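Local coordinates for phosphodiesterase (Candida albicans, PDB 6CPU), which is a phosphodiesterase of the HD superfamily, a largely helical metalloprotein that holds zinc and magnesium ions, at residues D229-A241 / F276-H288. Residues are numbered along the deposited sequence; the frame is centred on the assembly and turned at random.
Sequences DLVYCVYLMIDYA and FRHAVDVLQACFH. With ZN (zinc ion), chain B.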
loop_
_atom_site.group_PDB
_atom_site.type_symbol
_atom_site.label_atom_id
_atom_site.label_comp_id
_atom_site.label_asym_id
_atom_site.label_seq_id
_atom_site.Cartn_x
_atom_site.Cartn_y
_atom_site.Cartn_z
ATOM N N ASP A 229 -5.877 0.639 12.537
ATOM C CA ASP A 229 -7.229 0.234 12.132
ATOM C C ASP A 229 -7.192 -0.402 10.744
ATOM O O ASP A 229 -7.865 -1.389 10.475
ATOM C CB ASP A 229 -8.175 1.436 12.012
ATOM C CG ASP A 229 -8.526 2.106 13.331
ATOM O OD1 ASP A 229 -8.601 1.443 14.399
ATOM O OD2 ASP A 229 -8.787 3.341 13.261
ATOM N N LEU A 230 -6.423 0.210 9.844
ATOM C CA LEU A 230 -6.370 -0.237 8.453
ATOM C C LEU A 230 -5.808 -1.650 8.311
ATOM O O LEU A 230 -6.261 -2.429 7.466
ATOM C CB LEU A 230 -5.591 0.767 7.602
ATOM C CG LEU A 230 -6.357 2.085 7.387
ATOM C CD1 LEU A 230 -5.408 3.218 6.997
ATOM C CD2 LEU A 230 -7.488 1.928 6.365
ATOM N N VAL A 231 -4.838 -1.991 9.150
ATOM C CA VAL A 231 -4.316 -3.360 9.198
ATOM C C VAL A 231 -5.458 -4.331 9.485
ATOM O O VAL A 231 -5.610 -5.368 8.806
ATOM C CB VAL A 231 -3.214 -3.504 10.273
ATOM C CG1 VAL A 231 -2.881 -4.973 10.555
ATOM C CG2 VAL A 231 -1.966 -2.755 9.838
ATOM N N TYR A 232 -6.262 -4.005 10.492
ATOM C CA TYR A 232 -7.372 -4.897 10.848
ATOM C C TYR A 232 -8.416 -4.976 9.741
ATOM O O TYR A 232 -8.961 -6.040 9.496
ATOM C CB TYR A 232 -8.030 -4.489 12.157
ATOM C CG TYR A 232 -8.878 -5.610 12.711
ATOM C CD1 TYR A 232 -10.263 -5.621 12.532
ATOM C CD2 TYR A 232 -8.293 -6.670 13.395
ATOM C CE1 TYR A 232 -11.046 -6.656 13.035
ATOM C CE2 TYR A 232 -9.066 -7.706 13.908
ATOM C CZ TYR A 232 -10.440 -7.697 13.723
ATOM O OH TYR A 232 -11.216 -8.739 14.226
ATOM N N CYS A 233 -8.699 -3.852 9.079
ATOM C CA CYS A 233 -9.580 -3.860 7.914
ATOM C C CYS A 233 -9.118 -4.831 6.830
ATOM O O CYS A 233 -9.927 -5.570 6.265
ATOM C CB CYS A 233 -9.725 -2.462 7.318
ATOM S SG CYS A 233 -10.610 -1.275 8.369
ATOM N N VAL A 234 -7.819 -4.837 6.536
ATOM C CA VAL A 234 -7.285 -5.781 5.572
ATOM C C VAL A 234 -7.521 -7.221 6.050
ATOM O O VAL A 234 -7.928 -8.075 5.271
ATOM C CB VAL A 234 -5.783 -5.555 5.318
ATOM C CG1 VAL A 234 -5.233 -6.623 4.380
ATOM C CG2 VAL A 234 -5.544 -4.181 4.711
ATOM N N TYR A 235 -7.275 -7.477 7.329
ATOM C CA TYR A 235 -7.492 -8.806 7.886
ATOM C C TYR A 235 -8.953 -9.249 7.679
ATOM O O TYR A 235 -9.206 -10.357 7.227
ATOM C CB TYR A 235 -7.096 -8.855 9.372
ATOM C CG TYR A 235 -7.769 -9.975 10.124
ATOM C CD1 TYR A 235 -7.418 -11.300 9.898
ATOM C CD2 TYR A 235 -8.802 -9.714 11.022
ATOM C CE1 TYR A 235 -8.061 -12.339 10.578
ATOM C CE2 TYR A 235 -9.441 -10.738 11.702
ATOM C CZ TYR A 235 -9.071 -12.047 11.472
ATOM O OH TYR A 235 -9.728 -13.056 12.161
ATOM N N LEU A 236 -9.899 -8.370 7.990
ATOM C CA LEU A 236 -11.321 -8.684 7.816
ATOM C C LEU A 236 -11.637 -9.110 6.384
ATOM O O LEU A 236 -12.297 -10.127 6.150
ATOM C CB LEU A 236 -12.186 -7.479 8.197
ATOM C CG LEU A 236 -12.233 -7.157 9.683
ATOM C CD1 LEU A 236 -12.933 -5.831 9.912
ATOM C CD2 LEU A 236 -12.896 -8.282 10.472
ATOM N N MET A 237 -11.125 -8.353 5.422
ATOM C CA MET A 237 -11.410 -8.617 4.017
ATOM C C MET A 237 -10.723 -9.843 3.446
ATOM O O MET A 237 -11.354 -10.650 2.750
ATOM C CB MET A 237 -11.096 -7.379 3.196
ATOM C CG MET A 237 -12.087 -6.279 3.471
ATOM S SD MET A 237 -11.811 -4.805 2.493
ATOM C CE MET A 237 -10.535 -3.966 3.433
ATOM N N ILE A 238 -9.441 -10.012 3.748
ATOM C CA ILE A 238 -8.705 -11.158 3.233
ATOM C C ILE A 238 -9.111 -12.467 3.918
ATOM O O ILE A 238 -9.254 -13.489 3.245
ATOM C CB ILE A 238 -7.179 -10.943 3.320
ATOM C CG1 ILE A 238 -6.768 -9.706 2.510
ATOM C CG2 ILE A 238 -6.434 -12.173 2.839
ATOM C CD1 ILE A 238 -6.916 -9.828 1.009
ATOM N N ASP A 239 -9.290 -12.451 5.235
ATOM C CA ASP A 239 -9.743 -13.652 5.947
ATOM C C ASP A 239 -11.077 -14.127 5.367
ATOM O O ASP A 239 -11.259 -15.320 5.117
ATOM C CB ASP A 239 -9.868 -13.382 7.449
ATOM C CG ASP A 239 -10.132 -14.648 8.270
ATOM O OD1 ASP A 239 -9.711 -15.744 7.870
ATOM O OD2 ASP A 239 -10.747 -14.536 9.349
ATOM N N TYR A 240 -11.975 -13.178 5.123
ATOM C CA TYR A 240 -13.316 -13.447 4.584
ATOM C C TYR A 240 -13.249 -14.115 3.206
ATOM O O TYR A 240 -13.983 -15.060 2.931
ATOM C CB TYR A 240 -14.102 -12.136 4.504
ATOM C CG TYR A 240 -15.593 -12.278 4.263
ATOM C CD1 TYR A 240 -16.440 -12.726 5.272
ATOM C CD2 TYR A 240 -16.162 -11.929 3.036
ATOM C CE1 TYR A 240 -17.810 -12.843 5.064
ATOM C CE2 TYR A 240 -17.538 -12.039 2.819
ATOM C CZ TYR A 240 -18.353 -12.492 3.843
ATOM O OH TYR A 240 -19.711 -12.613 3.630
ATOM N N ALA A 241 -12.349 -13.620 2.356
ATOM C CA ALA A 241 -12.128 -14.188 1.037
ATOM C C ALA A 241 -11.514 -15.583 1.111
ATOM O O ALA A 241 -11.939 -16.483 0.387
ATOM C CB ALA A 241 -11.247 -13.266 0.214
ATOM N N PHE A 276 -0.412 3.357 2.559
ATOM C CA PHE A 276 -1.134 2.122 2.902
ATOM C C PHE A 276 -2.651 2.365 2.925
ATOM O O PHE A 276 -3.421 1.501 2.526
ATOM C CB PHE A 276 -0.647 1.639 4.245
ATOM C CG PHE A 276 -1.282 0.371 4.706
ATOM C CD1 PHE A 276 -1.156 -0.786 3.966
ATOM C CD2 PHE A 276 -1.946 0.325 5.932
ATOM C CE1 PHE A 276 -1.741 -1.963 4.407
ATOM C CE2 PHE A 276 -2.514 -0.858 6.383
ATOM C CZ PHE A 276 -2.409 -1.992 5.620
ATOM N N ARG A 277 -3.061 3.555 3.344
ATOM C CA ARG A 277 -4.494 3.917 3.357
ATOM C C ARG A 277 -5.122 3.812 1.954
ATOM O O ARG A 277 -6.234 3.289 1.826
ATOM C CB ARG A 277 -4.718 5.298 3.989
ATOM C CG ARG A 277 -6.162 5.808 3.983
ATOM C CD ARG A 277 -6.344 7.112 4.748
ATOM N NE ARG A 277 -6.006 6.933 6.153
ATOM C CZ ARG A 277 -4.856 7.260 6.726
ATOM N NH1 ARG A 277 -3.890 7.891 6.055
ATOM N NH2 ARG A 277 -4.679 6.973 8.001
ATOM N N HIS A 278 -4.408 4.277 0.925
ATOM C CA HIS A 278 -4.856 4.148 -0.478
ATOM C C HIS A 278 -4.972 2.695 -0.890
ATOM O O HIS A 278 -5.948 2.302 -1.519
ATOM C CB HIS A 278 -3.928 4.912 -1.448
ATOM C CG HIS A 278 -4.166 4.614 -2.903
ATOM N ND1 HIS A 278 -5.353 4.901 -3.546
ATOM C CD2 HIS A 278 -3.358 4.057 -3.842
ATOM C CE1 HIS A 278 -5.266 4.531 -4.815
ATOM N NE2 HIS A 278 -4.065 4.014 -5.023
ATOM N N ALA A 279 -3.967 1.886 -0.542
ATOM C CA ALA A 279 -3.996 0.469 -0.852
ATOM C C ALA A 279 -5.232 -0.214 -0.260
ATOM O O ALA A 279 -5.910 -1.016 -0.939
ATOM C CB ALA A 279 -2.728 -0.217 -0.355
ATOM N N VAL A 280 -5.508 0.096 1.003
ATOM C CA VAL A 280 -6.618 -0.514 1.708
ATOM C C VAL A 280 -7.958 -0.006 1.132
ATOM O O VAL A 280 -8.891 -0.772 0.976
ATOM C CB VAL A 280 -6.519 -0.290 3.229
ATOM C CG1 VAL A 280 -7.735 -0.876 3.930
ATOM C CG2 VAL A 280 -5.233 -0.929 3.774
ATOM N N ASP A 281 -8.005 1.265 0.776
ATOM C CA ASP A 281 -9.155 1.823 0.067
ATOM C C ASP A 281 -9.440 1.093 -1.247
ATOM O O ASP A 281 -10.583 0.708 -1.517
ATOM C CB ASP A 281 -8.914 3.294 -0.206
ATOM C CG ASP A 281 -10.119 3.968 -0.798
ATOM O OD1 ASP A 281 -11.172 3.992 -0.123
ATOM O OD2 ASP A 281 -9.997 4.474 -1.925
ATOM N N VAL A 282 -8.407 0.885 -2.065
ATOM C CA VAL A 282 -8.552 0.166 -3.335
ATOM C C VAL A 282 -8.967 -1.290 -3.120
ATOM O O VAL A 282 -9.818 -1.841 -3.849
ATOM C CB VAL A 282 -7.250 0.251 -4.195
ATOM C CG1 VAL A 282 -7.321 -0.658 -5.408
ATOM C CG2 VAL A 282 -6.999 1.685 -4.634
ATOM N N LEU A 283 -8.395 -1.918 -2.106
ATOM C CA LEU A 283 -8.788 -3.273 -1.730
ATOM C C LEU A 283 -10.285 -3.310 -1.362
ATOM O O LEU A 283 -11.034 -4.196 -1.794
ATOM C CB LEU A 283 -7.941 -3.750 -0.541
ATOM C CG LEU A 283 -8.409 -4.984 0.230
ATOM C CD1 LEU A 283 -8.388 -6.208 -0.660
ATOM C CD2 LEU A 283 -7.549 -5.218 1.460
ATOM N N GLN A 284 -10.693 -2.339 -0.567
ATOM C CA GLN A 284 -12.079 -2.250 -0.090
ATOM C C GLN A 284 -13.067 -1.996 -1.230
ATOM O O GLN A 284 -14.172 -2.543 -1.214
ATOM C CB GLN A 284 -12.192 -1.165 0.973
ATOM C CG GLN A 284 -13.486 -1.210 1.792
ATOM C CD GLN A 284 -14.570 -0.254 1.291
ATOM O OE1 GLN A 284 -14.407 0.448 0.277
ATOM N NE2 GLN A 284 -15.666 -0.185 2.044
ATOM N N ALA A 285 -12.677 -1.162 -2.196
ATOM C CA ALA A 285 -13.470 -0.977 -3.423
ATOM C C ALA A 285 -13.632 -2.292 -4.157
ATOM O O ALA A 285 -14.753 -2.689 -4.482
ATOM C CB ALA A 285 -12.836 0.062 -4.330
ATOM N N CYS A 286 -12.519 -2.979 -4.407
ATOM C CA CYS A 286 -12.566 -4.316 -5.021
ATOM C C CYS A 286 -13.474 -5.247 -4.232
ATOM O O CYS A 286 -14.272 -5.999 -4.806
ATOM C CB CYS A 286 -11.175 -4.954 -5.090
ATOM S SG CYS A 286 -10.207 -4.466 -6.523
ATOM N N PHE A 287 -13.324 -5.203 -2.915
ATOM C CA PHE A 287 -14.118 -6.036 -2.014
ATOM C C PHE A 287 -15.623 -5.810 -2.249
ATOM O O PHE A 287 -16.377 -6.767 -2.418
ATOM C CB PHE A 287 -13.737 -5.730 -0.570
ATOM C CG PHE A 287 -14.223 -6.740 0.424
ATOM C CD1 PHE A 287 -13.713 -8.024 0.426
ATOM C CD2 PHE A 287 -15.164 -6.395 1.380
ATOM C CE1 PHE A 287 -14.137 -8.959 1.349
ATOM C CE2 PHE A 287 -15.595 -7.327 2.317
ATOM C CZ PHE A 287 -15.084 -8.612 2.296
ATOM N N HIS A 288 -16.038 -4.550 -2.299
ATOM C CA HIS A 288 -17.450 -4.232 -2.578
ATOM C C HIS A 288 -17.887 -4.660 -3.985
ATOM O O HIS A 288 -18.956 -5.273 -4.130
ATOM C CB HIS A 288 -17.755 -2.757 -2.337
ATOM C CG HIS A 288 -18.163 -2.455 -0.929
ATOM N ND1 HIS A 288 -19.413 -1.969 -0.603
ATOM C CD2 HIS A 288 -17.493 -2.590 0.242
ATOM C CE1 HIS A 288 -19.493 -1.813 0.706
ATOM N NE2 HIS A 288 -18.338 -2.174 1.242
HETATM ZN ZN ZN B . -3.158 3.131 -6.805
HETATM O O HOH W 1 -2.969 5.256 -7.388
HETATM O O HOH W 2 -2.237 2.734 -8.723
#
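Met237 lies across the ring of Phe287, with CG over the middle of one face, 3.6 Å from the ring centroid and only 6° off the normal. Its sulfur lies obliquely above the same ring, SD 4.2 Å from the centroid, a Met-aromatic contact. The bend at the last torsion (chi3 -83°) turns CE away from the ring to meet Leu283 tip to tip, with CE 3.8 Å from CD2 of Leu283. The methionine thus fills a hole formed by Val280, Leu283, Gln284 and Phe287. Past it, Tyr240 CD2 reaches the rim of the Phe287 ring near its plane, 3.6 Å from CZ, while the tyrosine hydroxyl makes a hydrogen bond with the carbonyl oxygen of Pro297.

Here two buried helices of the helical HD-type phosphodiesterase domain run in the same direction at 26°, and knobs-into-holes packing joins them. The reciprocal knob is Val280, set among Leu230, Cys233, Val234 and Met237. Its CG2 presses on CG2 of Val234 at 3.4 Å, a tight fit, and also covers one face of the Phe276 ring toward the rim. That ring turns its edge to the backbone N of Val231, and its CE2 lies 3.7 Å from CB of Leu230. The two methyls of Leu230 divide between neighbours: CD2 meets Val280 CG1, whereas CD1 rests on CB of Arg277, whose guanidinium forms a salt bridge with Glu39. On helix 276-292, His278 takes no part in this interface and binds zinc through NE2 at 2.2 Å, alongside His349, Asp350, Asp462 and two waters.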